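Side-chain contacts in C-type diheme-containing protein (Kuenenia stuttgartiensis, PDB 6H5L), which binds two heme c groups and probably carries electrons within a reductase complex of an anammox bacterium: residues 51-56 / 183-188; 162-167 / 193-198; 13-18 / 94-99. All coordinates share one frame; numbering follows the deposited sequence.

Contact 1: residues 51-56 / 183-188. With HEC (heme c), chain K.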
# COMPACT_ATOMS: atom_id res chain seq x y z
N PHE B 51 10.54 33.72 -34.32
CA PHE B 51 9.89 34.44 -33.22
C PHE B 51 9.88 35.93 -33.54
O PHE B 51 10.91 36.61 -33.45
CB PHE B 51 10.61 34.14 -31.92
CG PHE B 51 10.94 32.68 -31.75
CD1 PHE B 51 9.93 31.74 -31.67
CD2 PHE B 51 12.26 32.25 -31.71
CE1 PHE B 51 10.23 30.39 -31.53
CE2 PHE B 51 12.56 30.91 -31.57
CZ PHE B 51 11.54 29.98 -31.48
N ARG B 52 8.70 36.43 -33.91
CA ARG B 52 8.51 37.81 -34.33
C ARG B 52 7.26 38.37 -33.67
O ARG B 52 6.48 37.66 -33.03
CB ARG B 52 8.37 37.91 -35.86
CG ARG B 52 9.60 37.50 -36.65
CD ARG B 52 9.23 37.03 -38.05
NE ARG B 52 8.75 35.65 -38.02
CZ ARG B 52 7.47 35.29 -38.01
NH1 ARG B 52 6.52 36.21 -38.04
NH2 ARG B 52 7.15 34.01 -37.97
N THR B 53 7.09 39.68 -33.84
CA THR B 53 5.81 40.35 -33.61
C THR B 53 5.15 40.74 -34.93
O THR B 53 4.13 41.43 -34.92
CB THR B 53 6.00 41.58 -32.72
OG1 THR B 53 7.01 42.43 -33.29
CG2 THR B 53 6.43 41.17 -31.33
N THR B 54 5.71 40.29 -36.05
CA THR B 54 5.25 40.60 -37.40
C THR B 54 4.53 39.40 -38.00
O THR B 54 4.74 38.26 -37.58
CB THR B 54 6.44 40.99 -38.28
OG1 THR B 54 7.33 39.87 -38.40
CG2 THR B 54 7.20 42.16 -37.66
N PRO B 55 3.66 39.62 -38.99
CA PRO B 55 2.90 38.51 -39.58
C PRO B 55 3.80 37.50 -40.28
O PRO B 55 5.01 37.69 -40.44
CB PRO B 55 1.96 39.20 -40.57
CG PRO B 55 1.83 40.59 -40.06
CD PRO B 55 3.18 40.92 -39.48
N SER B 56 3.17 36.41 -40.72
CA SER B 56 3.89 35.31 -41.37
C SER B 56 4.52 35.76 -42.68
O SER B 56 3.88 36.42 -43.50
CB SER B 56 2.93 34.14 -41.61
OG SER B 56 3.57 33.10 -42.33
N VAL B 183 2.57 32.83 -26.29
CA VAL B 183 1.94 31.74 -27.03
C VAL B 183 0.88 32.28 -27.98
O VAL B 183 0.74 31.80 -29.11
CB VAL B 183 1.36 30.70 -26.05
CG1 VAL B 183 0.58 29.63 -26.81
CG2 VAL B 183 2.47 30.07 -25.24
N TYR B 184 0.13 33.29 -27.55
CA TYR B 184 -0.83 33.93 -28.44
C TYR B 184 -0.13 34.57 -29.63
O TYR B 184 -0.66 34.56 -30.75
CB TYR B 184 -1.65 34.98 -27.67
CG TYR B 184 -2.50 35.87 -28.56
CD1 TYR B 184 -3.76 35.47 -28.98
CD2 TYR B 184 -2.03 37.12 -28.96
CE1 TYR B 184 -4.53 36.29 -29.79
CE2 TYR B 184 -2.80 37.94 -29.77
CZ TYR B 184 -4.05 37.52 -30.18
OH TYR B 184 -4.81 38.33 -30.98
N LEU B 185 1.05 35.15 -29.41
CA LEU B 185 1.80 35.75 -30.50
C LEU B 185 2.19 34.71 -31.55
O LEU B 185 2.10 34.97 -32.75
CB LEU B 185 3.05 36.45 -29.96
CG LEU B 185 2.90 37.92 -29.57
CD1 LEU B 185 4.16 38.41 -28.87
CD2 LEU B 185 2.60 38.77 -30.79
N ARG B 186 2.62 33.53 -31.10
CA ARG B 186 3.02 32.48 -32.04
C ARG B 186 1.87 32.08 -32.95
O ARG B 186 2.05 31.90 -34.16
CB ARG B 186 3.54 31.26 -31.28
CG ARG B 186 4.68 31.55 -30.31
CD ARG B 186 5.98 31.90 -31.02
NE ARG B 186 6.07 33.32 -31.34
CZ ARG B 186 6.48 34.25 -30.48
NH1 ARG B 186 6.83 33.91 -29.25
NH2 ARG B 186 6.54 35.52 -30.86
N PHE B 187 0.67 31.94 -32.39
CA PHE B 187 -0.49 31.57 -33.19
C PHE B 187 -0.95 32.71 -34.09
O PHE B 187 -1.61 32.45 -35.11
CB PHE B 187 -1.65 31.13 -32.29
CG PHE B 187 -1.31 30.00 -31.36
CD1 PHE B 187 -0.26 29.14 -31.64
CD2 PHE B 187 -2.05 29.78 -30.21
CE1 PHE B 187 0.05 28.10 -30.79
CE2 PHE B 187 -1.75 28.74 -29.36
CZ PHE B 187 -0.69 27.90 -29.65
N THR B 188 -0.62 33.95 -33.75
CA THR B 188 -1.00 35.11 -34.55
C THR B 188 0.03 35.47 -35.60
O THR B 188 -0.32 36.11 -36.60
CB THR B 188 -1.25 36.31 -33.63
OG1 THR B 188 -2.06 35.90 -32.51
CG2 THR B 188 -1.98 37.43 -34.37
FE HEC K . 2.61 23.54 -33.88
CHA HEC K . 5.55 24.87 -32.71
CHB HEC K . 0.96 24.82 -31.14
CHC HEC K . -0.39 22.53 -35.20
CHD HEC K . 4.28 21.64 -36.17
NA HEC K . 3.15 24.70 -32.25
C1A HEC K . 4.44 25.03 -31.91
C2A HEC K . 4.42 25.58 -30.56
C3A HEC K . 3.15 25.56 -30.13
C4A HEC K . 2.33 25.01 -31.19
CMA HEC K . 2.64 26.05 -28.76
CAA HEC K . 5.65 26.09 -29.78
CBA HEC K . 5.69 27.61 -29.77
CGA HEC K . 6.92 28.08 -29.04
O1A HEC K . 7.76 27.23 -28.67
O2A HEC K . 7.05 29.31 -28.81
NB HEC K . 0.65 23.58 -33.25
C1B HEC K . 0.19 24.31 -32.17
C2B HEC K . -1.25 24.46 -32.30
C3B HEC K . -1.63 23.82 -33.42
C4B HEC K . -0.44 23.26 -34.03
CMB HEC K . -2.14 25.20 -31.28
CAB HEC K . -3.06 23.68 -33.99
CBB HEC K . -3.70 25.04 -34.33
NC HEC K . 2.05 22.28 -35.38
C1C HEC K . 0.75 22.06 -35.81
C2C HEC K . 0.82 21.38 -37.09
C3C HEC K . 2.09 21.02 -37.29
C4C HEC K . 2.90 21.65 -36.26
CMC HEC K . -0.42 20.80 -37.82
CAC HEC K . 2.64 20.20 -38.48
CBC HEC K . 2.49 20.99 -39.80
ND HEC K . 4.62 23.28 -34.36
C1D HEC K . 5.07 22.46 -35.39
C2D HEC K . 6.50 22.61 -35.50
C3D HEC K . 6.90 23.63 -34.42
C4D HEC K . 5.66 23.98 -33.76
CMD HEC K . 7.44 21.91 -36.51
CAD HEC K . 8.32 24.16 -34.10
CBD HEC K . 9.04 23.17 -33.20
CGD HEC K . 10.47 23.60 -33.00
O1D HEC K . 10.81 24.75 -33.38
O2D HEC K . 11.27 22.79 -32.46
O HOH W 1 6.70 34.13 -33.68

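Contact 2: residues 162-167 / 193-198. With HEC (heme c), chain K.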
# COMPACT_ATOMS: atom_id res chain seq x y z
N PHE B 162 16.10 20.42 -42.61
CA PHE B 162 16.42 19.67 -41.40
C PHE B 162 15.16 19.16 -40.73
O PHE B 162 14.12 19.83 -40.74
CB PHE B 162 17.19 20.54 -40.41
CG PHE B 162 18.64 20.73 -40.76
CD1 PHE B 162 19.58 19.76 -40.45
CD2 PHE B 162 19.06 21.88 -41.41
CE1 PHE B 162 20.91 19.93 -40.77
CE2 PHE B 162 20.39 22.06 -41.73
CZ PHE B 162 21.32 21.08 -41.41
N PRO B 163 15.24 17.96 -40.15
CA PRO B 163 14.13 17.47 -39.32
C PRO B 163 13.81 18.44 -38.20
O PRO B 163 14.70 18.87 -37.45
CB PRO B 163 14.67 16.14 -38.77
CG PRO B 163 15.74 15.73 -39.74
CD PRO B 163 16.34 16.99 -40.27
N ILE B 164 12.54 18.81 -38.09
CA ILE B 164 12.03 19.60 -36.96
C ILE B 164 10.84 18.83 -36.40
O ILE B 164 9.68 19.06 -36.78
CB ILE B 164 11.67 21.03 -37.36
CG1 ILE B 164 11.10 21.82 -36.17
CG2 ILE B 164 10.74 21.08 -38.57
CD1 ILE B 164 11.15 23.32 -36.36
N LYS B 165 11.11 17.92 -35.48
CA LYS B 165 10.06 17.18 -34.80
C LYS B 165 9.57 18.02 -33.62
O LYS B 165 10.38 18.38 -32.76
CB LYS B 165 10.58 15.84 -34.31
CG LYS B 165 9.55 14.96 -33.63
CD LYS B 165 10.13 13.58 -33.36
CE LYS B 165 9.17 12.71 -32.54
NZ LYS B 165 8.97 13.20 -31.15
N PRO B 166 8.28 18.37 -33.56
CA PRO B 166 7.82 19.30 -32.52
C PRO B 166 8.14 18.79 -31.12
O PRO B 166 7.71 17.70 -30.72
CB PRO B 166 6.31 19.38 -32.76
CG PRO B 166 5.98 18.14 -33.53
CD PRO B 166 7.18 17.85 -34.38
N PHE B 167 8.92 19.58 -30.39
CA PHE B 167 9.33 19.20 -29.05
C PHE B 167 8.11 19.08 -28.13
O PHE B 167 7.06 19.69 -28.35
CB PHE B 167 10.32 20.21 -28.47
CG PHE B 167 9.73 21.58 -28.26
CD1 PHE B 167 9.75 22.53 -29.27
CD2 PHE B 167 9.17 21.93 -27.04
CE1 PHE B 167 9.21 23.78 -29.08
CE2 PHE B 167 8.63 23.18 -26.84
CZ PHE B 167 8.65 24.11 -27.86
N GLY B 193 9.82 29.60 -41.56
CA GLY B 193 10.82 28.58 -41.81
C GLY B 193 10.44 27.19 -41.34
O GLY B 193 11.18 26.24 -41.61
N THR B 194 9.32 27.05 -40.64
CA THR B 194 8.86 25.78 -40.09
C THR B 194 7.47 25.47 -40.60
O THR B 194 6.74 26.38 -41.03
CB THR B 194 8.85 25.83 -38.55
OG1 THR B 194 7.76 26.64 -38.10
CG2 THR B 194 10.15 26.40 -38.02
N PRO B 195 7.05 24.20 -40.58
CA PRO B 195 5.68 23.86 -40.98
C PRO B 195 4.62 24.35 -40.01
O PRO B 195 3.43 24.10 -40.25
CB PRO B 195 5.70 22.33 -41.05
CG PRO B 195 6.81 21.92 -40.15
CD PRO B 195 7.85 22.99 -40.31
N MET B 196 5.00 25.03 -38.93
CA MET B 196 4.06 25.64 -38.00
C MET B 196 3.59 26.98 -38.57
O MET B 196 4.34 27.97 -38.52
CB MET B 196 4.70 25.84 -36.63
CG MET B 196 3.82 26.54 -35.61
SD MET B 196 2.45 25.53 -35.03
CE MET B 196 1.52 26.74 -34.10
N PRO B 197 2.37 27.06 -39.10
CA PRO B 197 1.95 28.27 -39.81
C PRO B 197 1.34 29.31 -38.89
O PRO B 197 1.28 29.12 -37.67
CB PRO B 197 0.92 27.74 -40.81
CG PRO B 197 0.26 26.63 -40.05
CD PRO B 197 1.31 26.03 -39.12
N SER B 198 0.88 30.42 -39.47
CA SER B 198 0.11 31.41 -38.74
C SER B 198 -1.37 31.06 -38.81
O SER B 198 -1.87 30.62 -39.85
CB SER B 198 0.34 32.81 -39.30
OG SER B 198 -0.47 33.77 -38.65
FE HEC K . 2.61 23.54 -33.88
CHA HEC K . 5.55 24.87 -32.71
CHB HEC K . 0.96 24.82 -31.14
CHC HEC K . -0.39 22.53 -35.20
CHD HEC K . 4.28 21.64 -36.17
NA HEC K . 3.15 24.70 -32.25
C1A HEC K . 4.44 25.03 -31.91
C2A HEC K . 4.42 25.58 -30.56
C3A HEC K . 3.15 25.56 -30.13
C4A HEC K . 2.33 25.01 -31.19
CMA HEC K . 2.64 26.05 -28.76
CAA HEC K . 5.65 26.09 -29.78
CBA HEC K . 5.69 27.61 -29.77
CGA HEC K . 6.92 28.08 -29.04
O1A HEC K . 7.76 27.23 -28.67
O2A HEC K . 7.05 29.31 -28.81
NB HEC K . 0.65 23.58 -33.25
C1B HEC K . 0.19 24.31 -32.17
C2B HEC K . -1.25 24.46 -32.30
C3B HEC K . -1.63 23.82 -33.42
C4B HEC K . -0.44 23.26 -34.03
CMB HEC K . -2.14 25.20 -31.28
CAB HEC K . -3.06 23.68 -33.99
CBB HEC K . -3.70 25.04 -34.33
NC HEC K . 2.05 22.28 -35.38
C1C HEC K . 0.75 22.06 -35.81
C2C HEC K . 0.82 21.38 -37.09
C3C HEC K . 2.09 21.02 -37.29
C4C HEC K . 2.90 21.65 -36.26
CMC HEC K . -0.42 20.80 -37.82
CAC HEC K . 2.64 20.20 -38.48
CBC HEC K . 2.49 20.99 -39.80
ND HEC K . 4.62 23.28 -34.36
C1D HEC K . 5.07 22.46 -35.39
C2D HEC K . 6.50 22.61 -35.50
C3D HEC K . 6.90 23.63 -34.42
C4D HEC K . 5.66 23.98 -33.76
CMD HEC K . 7.44 21.91 -36.51
CAD HEC K . 8.32 24.16 -34.10
CBD HEC K . 9.04 23.17 -33.20
CGD HEC K . 10.47 23.60 -33.00
O1D HEC K . 10.81 24.75 -33.38
O2D HEC K . 11.27 22.79 -32.46

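Contact 3: residues 13-18 / 94-99. With HEC (heme c), chain L.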
# COMPACT_ATOMS: atom_id res chain seq x y z
N ASN B 13 32.93 42.22 -33.63
CA ASN B 13 33.72 41.47 -32.65
C ASN B 13 32.83 40.66 -31.72
O ASN B 13 33.15 39.50 -31.40
CB ASN B 13 34.60 42.42 -31.85
CG ASN B 13 35.74 43.00 -32.68
OD1 ASN B 13 35.78 42.84 -33.90
ND2 ASN B 13 36.67 43.68 -32.01
N VAL B 14 31.72 41.24 -31.26
CA VAL B 14 30.82 40.52 -30.36
C VAL B 14 30.27 39.28 -31.05
O VAL B 14 30.24 38.19 -30.48
CB VAL B 14 29.70 41.44 -29.86
CG1 VAL B 14 28.72 40.66 -29.00
CG2 VAL B 14 30.28 42.61 -29.08
N TYR B 15 29.82 39.43 -32.30
CA TYR B 15 29.36 38.27 -33.07
C TYR B 15 30.48 37.25 -33.23
O TYR B 15 30.26 36.04 -33.09
CB TYR B 15 28.83 38.71 -34.43
CG TYR B 15 28.27 37.57 -35.25
CD1 TYR B 15 29.10 36.80 -36.06
CD2 TYR B 15 26.92 37.26 -35.20
CE1 TYR B 15 28.59 35.76 -36.80
CE2 TYR B 15 26.41 36.21 -35.94
CZ TYR B 15 27.25 35.46 -36.74
OH TYR B 15 26.73 34.42 -37.47
N LYS B 16 31.68 37.73 -33.55
CA LYS B 16 32.82 36.85 -33.75
C LYS B 16 33.11 36.02 -32.51
O LYS B 16 33.34 34.81 -32.59
CB LYS B 16 34.04 37.69 -34.15
CG LYS B 16 35.21 36.92 -34.75
CD LYS B 16 36.19 37.90 -35.39
CE LYS B 16 37.37 37.19 -36.02
NZ LYS B 16 38.22 38.15 -36.78
N LYS B 17 33.08 36.66 -31.34
CA LYS B 17 33.50 36.02 -30.10
C LYS B 17 32.40 35.18 -29.47
O LYS B 17 32.70 34.17 -28.81
CB LYS B 17 34.00 37.08 -29.12
CG LYS B 17 34.94 36.59 -28.04
CD LYS B 17 35.79 37.74 -27.51
CE LYS B 17 36.67 37.32 -26.35
NZ LYS B 17 36.06 37.66 -25.03
N TYR B 18 31.14 35.55 -29.66
CA TYR B 18 30.04 34.93 -28.93
C TYR B 18 28.98 34.27 -29.80
O TYR B 18 28.15 33.52 -29.27
CB TYR B 18 29.35 35.96 -28.02
CG TYR B 18 30.30 36.71 -27.12
CD1 TYR B 18 30.95 36.07 -26.07
CD2 TYR B 18 30.56 38.06 -27.32
CE1 TYR B 18 31.82 36.75 -25.25
CE2 TYR B 18 31.43 38.75 -26.50
CZ TYR B 18 32.06 38.10 -25.47
OH TYR B 18 32.92 38.78 -24.65
N PRO B 94 22.34 44.46 -36.41
CA PRO B 94 22.59 44.70 -37.85
C PRO B 94 23.51 43.66 -38.46
O PRO B 94 23.39 43.37 -39.66
CB PRO B 94 23.23 46.09 -37.88
CG PRO B 94 22.93 46.69 -36.55
CD PRO B 94 22.89 45.55 -35.59
N VAL B 95 24.43 43.09 -37.68
CA VAL B 95 25.30 42.03 -38.20
C VAL B 95 24.46 40.84 -38.66
O VAL B 95 24.67 40.28 -39.74
CB VAL B 95 26.33 41.61 -37.14
CG1 VAL B 95 27.28 40.57 -37.71
CG2 VAL B 95 27.09 42.83 -36.63
N LEU B 96 23.48 40.44 -37.83
CA LEU B 96 22.56 39.38 -38.22
C LEU B 96 21.72 39.79 -39.42
O LEU B 96 21.40 38.96 -40.28
CB LEU B 96 21.67 39.01 -37.04
CG LEU B 96 22.14 37.90 -36.09
CD1 LEU B 96 23.46 38.26 -35.43
CD2 LEU B 96 21.08 37.60 -35.04
N LYS B 97 21.35 41.07 -39.50
CA LYS B 97 20.56 41.55 -40.63
C LYS B 97 21.36 41.56 -41.92
O LYS B 97 20.79 41.34 -43.00
CB LYS B 97 20.01 42.95 -40.34
CG LYS B 97 19.10 43.03 -39.12
CD LYS B 97 18.58 44.44 -38.90
CE LYS B 97 17.58 44.83 -39.97
NZ LYS B 97 17.06 46.21 -39.77
N SER B 98 22.67 41.80 -41.84
CA SER B 98 23.50 41.86 -43.03
C SER B 98 23.72 40.50 -43.68
O SER B 98 24.26 40.45 -44.80
CB SER B 98 24.86 42.49 -42.70
OG SER B 98 25.67 41.60 -41.95
N PHE B 99 23.31 39.41 -43.03
CA PHE B 99 23.51 38.08 -43.59
C PHE B 99 22.48 37.73 -44.66
O PHE B 99 22.71 36.80 -45.43
CB PHE B 99 23.46 37.03 -42.48
CG PHE B 99 24.59 37.15 -41.49
CD1 PHE B 99 25.87 37.47 -41.90
CD2 PHE B 99 24.37 36.93 -40.14
CE1 PHE B 99 26.91 37.57 -40.99
CE2 PHE B 99 25.40 37.03 -39.22
CZ PHE B 99 26.67 37.35 -39.65
FE HEC L . 21.91 31.69 -31.42
CHA HEC L . 18.84 30.77 -32.64
CHB HEC L . 21.13 35.00 -32.06
CHC HEC L . 25.00 32.67 -30.26
CHD HEC L . 22.76 28.41 -30.87
NA HEC L . 20.29 32.70 -32.20
C1A HEC L . 19.13 32.11 -32.65
C2A HEC L . 18.23 33.15 -33.13
C3A HEC L . 18.87 34.33 -32.97
C4A HEC L . 20.17 34.06 -32.38
CMA HEC L . 18.41 35.76 -33.32
CAA HEC L . 16.84 32.76 -33.71
CBA HEC L . 15.78 33.85 -33.89
CGA HEC L . 14.55 33.23 -34.51
O1A HEC L . 14.67 32.15 -35.14
O2A HEC L . 13.45 33.83 -34.38
NB HEC L . 22.89 33.49 -31.22
C1B HEC L . 22.37 34.74 -31.52
C2B HEC L . 23.36 35.73 -31.14
C3B HEC L . 24.43 35.09 -30.65
C4B HEC L . 24.15 33.67 -30.68
CMB HEC L . 23.21 37.26 -31.32
CAB HEC L . 25.74 35.72 -30.12
CBB HEC L . 25.49 36.47 -28.79
NC HEC L . 23.57 30.72 -30.70
C1C HEC L . 24.74 31.32 -30.27
C2C HEC L . 25.58 30.29 -29.70
C3C HEC L . 25.03 29.11 -30.00
C4C HEC L . 23.71 29.36 -30.55
CMC HEC L . 27.05 30.51 -29.27
CAC HEC L . 25.60 27.70 -29.67
CBC HEC L . 25.63 27.49 -28.14
ND HEC L . 20.95 29.87 -31.71
C1D HEC L . 21.51 28.63 -31.40
C2D HEC L . 20.55 27.60 -31.73
C3D HEC L . 19.32 28.35 -32.28
C4D HEC L . 19.67 29.75 -32.23
CMD HEC L . 20.72 26.08 -31.56
CAD HEC L . 18.00 27.75 -32.79
CBD HEC L . 17.10 27.42 -31.60
CGD HEC L . 15.83 26.78 -32.09
O1D HEC L . 15.14 27.39 -32.95
O2D HEC L . 15.49 25.67 -31.61

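Contact 1: residues 51-56 / 183-188
R186 reaches from helix 180-189 to the loop residues F51 and R52, joining the second cytochrome c domain of this diheme protein to the first. The link is partly polar: NH2 of R186 gives R52 O a weak hydrogen bond of 3.0 Å, bent to 134° at the hydrogen, with the oxygen at the guanidinium edge close to its plane. A water bridges the two segments, accepting from R186 NE at 2.6 Å and from the backbone N of R52 at 3.1 Å. F51 CD1 lies over one face of the same guanidinium, while R186 CD comes to the phenyl edge at 4.0 Å from that CD1. The ring and guanidinium planes stand 71° apart, so the two groups are crossed and not stacked. Bends at chi2 (-70°) and chi3 fold the arginine chain back, and its stem thereby passes one propionate of the second domain's heme, R186 CD lying 3.6 Å from O2A. It is this aliphatic stem, not the charged end, that lies against the propionate. Beside this polar bridge, T53 CG2 rests loosely on L185 CD1 at 4.3 Å.

Further out, the loop is positioned by R52 NE bonding to Y49 O and by T53, whose N holds D64 and whose OG1 pairs with S111. F51 N hydrogen-bonds a propionate of the other heme, which places this contact between the two cofactors. On the helix, the next residue, F187, puts CE1 3.4 Å from the porphyrin methine carbon CHB. Within the helix, T188 OG1 donates to the backbone Y184 O at 2.6 Å and sits over the centre of the Y184 ring.

Contact 2: residues 162-167 / 193-198
I164 packs against T194 and P195, which lie in the methionine-ligand loop of a class I cytochrome c domain, where residues 193-198 bring M196 to the heme. The contacts between the two loops are apolar. I164 CD1 meets T194 CG2 at 3.6 Å, tip to tip, and its other branch, CG2, lies 3.9 Å from P195 CD as the isoleucine and proline side chains run antiparallel alongside one another. Extension of the isoleucine chain, with CG1 opposite its own backbone N (chi1 178°), is what carries CD1 out to the threonine methyl.

Contacts with the heme continue this surface. I164 CD1 ends 3.3 Å from the propionate oxygen O1D, and P195 CG lies 3.7 Å from the ring methyl CMD, which also adjoins I164. With an alanine here, both terminal methyls would be gone, which would probably leave T194 CG2 and P195 CD without their apolar neighbour and open a gap beside CMD. F167 turns its ring edge to the second propionate, CZ being 3.3 Å from O1A.

Metal ligation is the task of M196: SD binds the heme iron at 2.3 Å, with H142 as the other axial ligand. A bend at chi2 (71°) brings the sulfur to the iron.

No hydrogen bond joins the two loops; their polar groups pair with other partners. K165 is drawn off to G148 O and to a salt bridge with E268 of the neighbouring hydroxylamine oxidoreductase-like subunit, tying this loop to the partner protein. T194 OG1, whose stronger partner is L191 O, also accepts a weak bond from M196 N at 3.3 Å, with 146° at the hydrogen.

Contact 3: residues 13-18 / 94-99
The carbonyl oxygen of V95, a residue that packs on Y15, is held from two directions within its own turn: S98 OG donates to it at 2.8 Å, 25° out of the carbonyl plane, and S98 N adds a weak bond of 3.3 Å. The same oxygen lies over the centre of the F99 ring.

Across the contact, Y15 carries almost everything. With CG opposite the backbone N (chi1 -177°), its ring projects from helix 9-18 into the angle between V95, L96 and F99. F99 comes from the opposite direction and lays CZ over one face of the tyrosine, toward the rim; the centroids are 5.1 Å apart and the planes 57°, an oblique pair. The phenolic oxygen takes part too, Y15 OH lying 3.4 Å from F99 CE2. At the tyrosine edge stands L96 CD1, 3.6 Å from Y15 CD2, and V95 CG1 approaches Y15 CG obliquely at 4.0 Å. Three side chains of 94-99 and the hydroxyl's hydrogen bond to G24 O help hold the ring, which also touches A20 and H23.

L96 faces two ways: its other methyl, CD2, lies 3.7 Å from the heme methyl CMA. Helix 9-18 runs straight into the CXXCH segment, with C19 and C22 bound to this heme and H23 to its iron. Packing of the helix before that segment against the C-terminal helix of the heme fold, here 93-97, is consistent with the N- and C-terminal helix pairing typical of class I cytochromes c.

Contact 3 belongs to the first heme domain and contact 2 to the second, while contact 1 joins the two. Along the chain, contact 3 closes before contact 2 opens, and contact 1 interlocks with both, its loop 51-56 lying between the segments of contact 3 and its helix segment 183-188 between those of contact 2. Contacts 1 and 2 have centres 14 Å apart and share one heme; they touch where F187 CD1 meets M196 CE at 3.9 Å. Contact 3 lies about 24 Å from contact 1 and 25 Å from contact 2, centre to centre, beside the other heme. This interlocking is consistent with two cytochrome domains held as one electron-carrying unit.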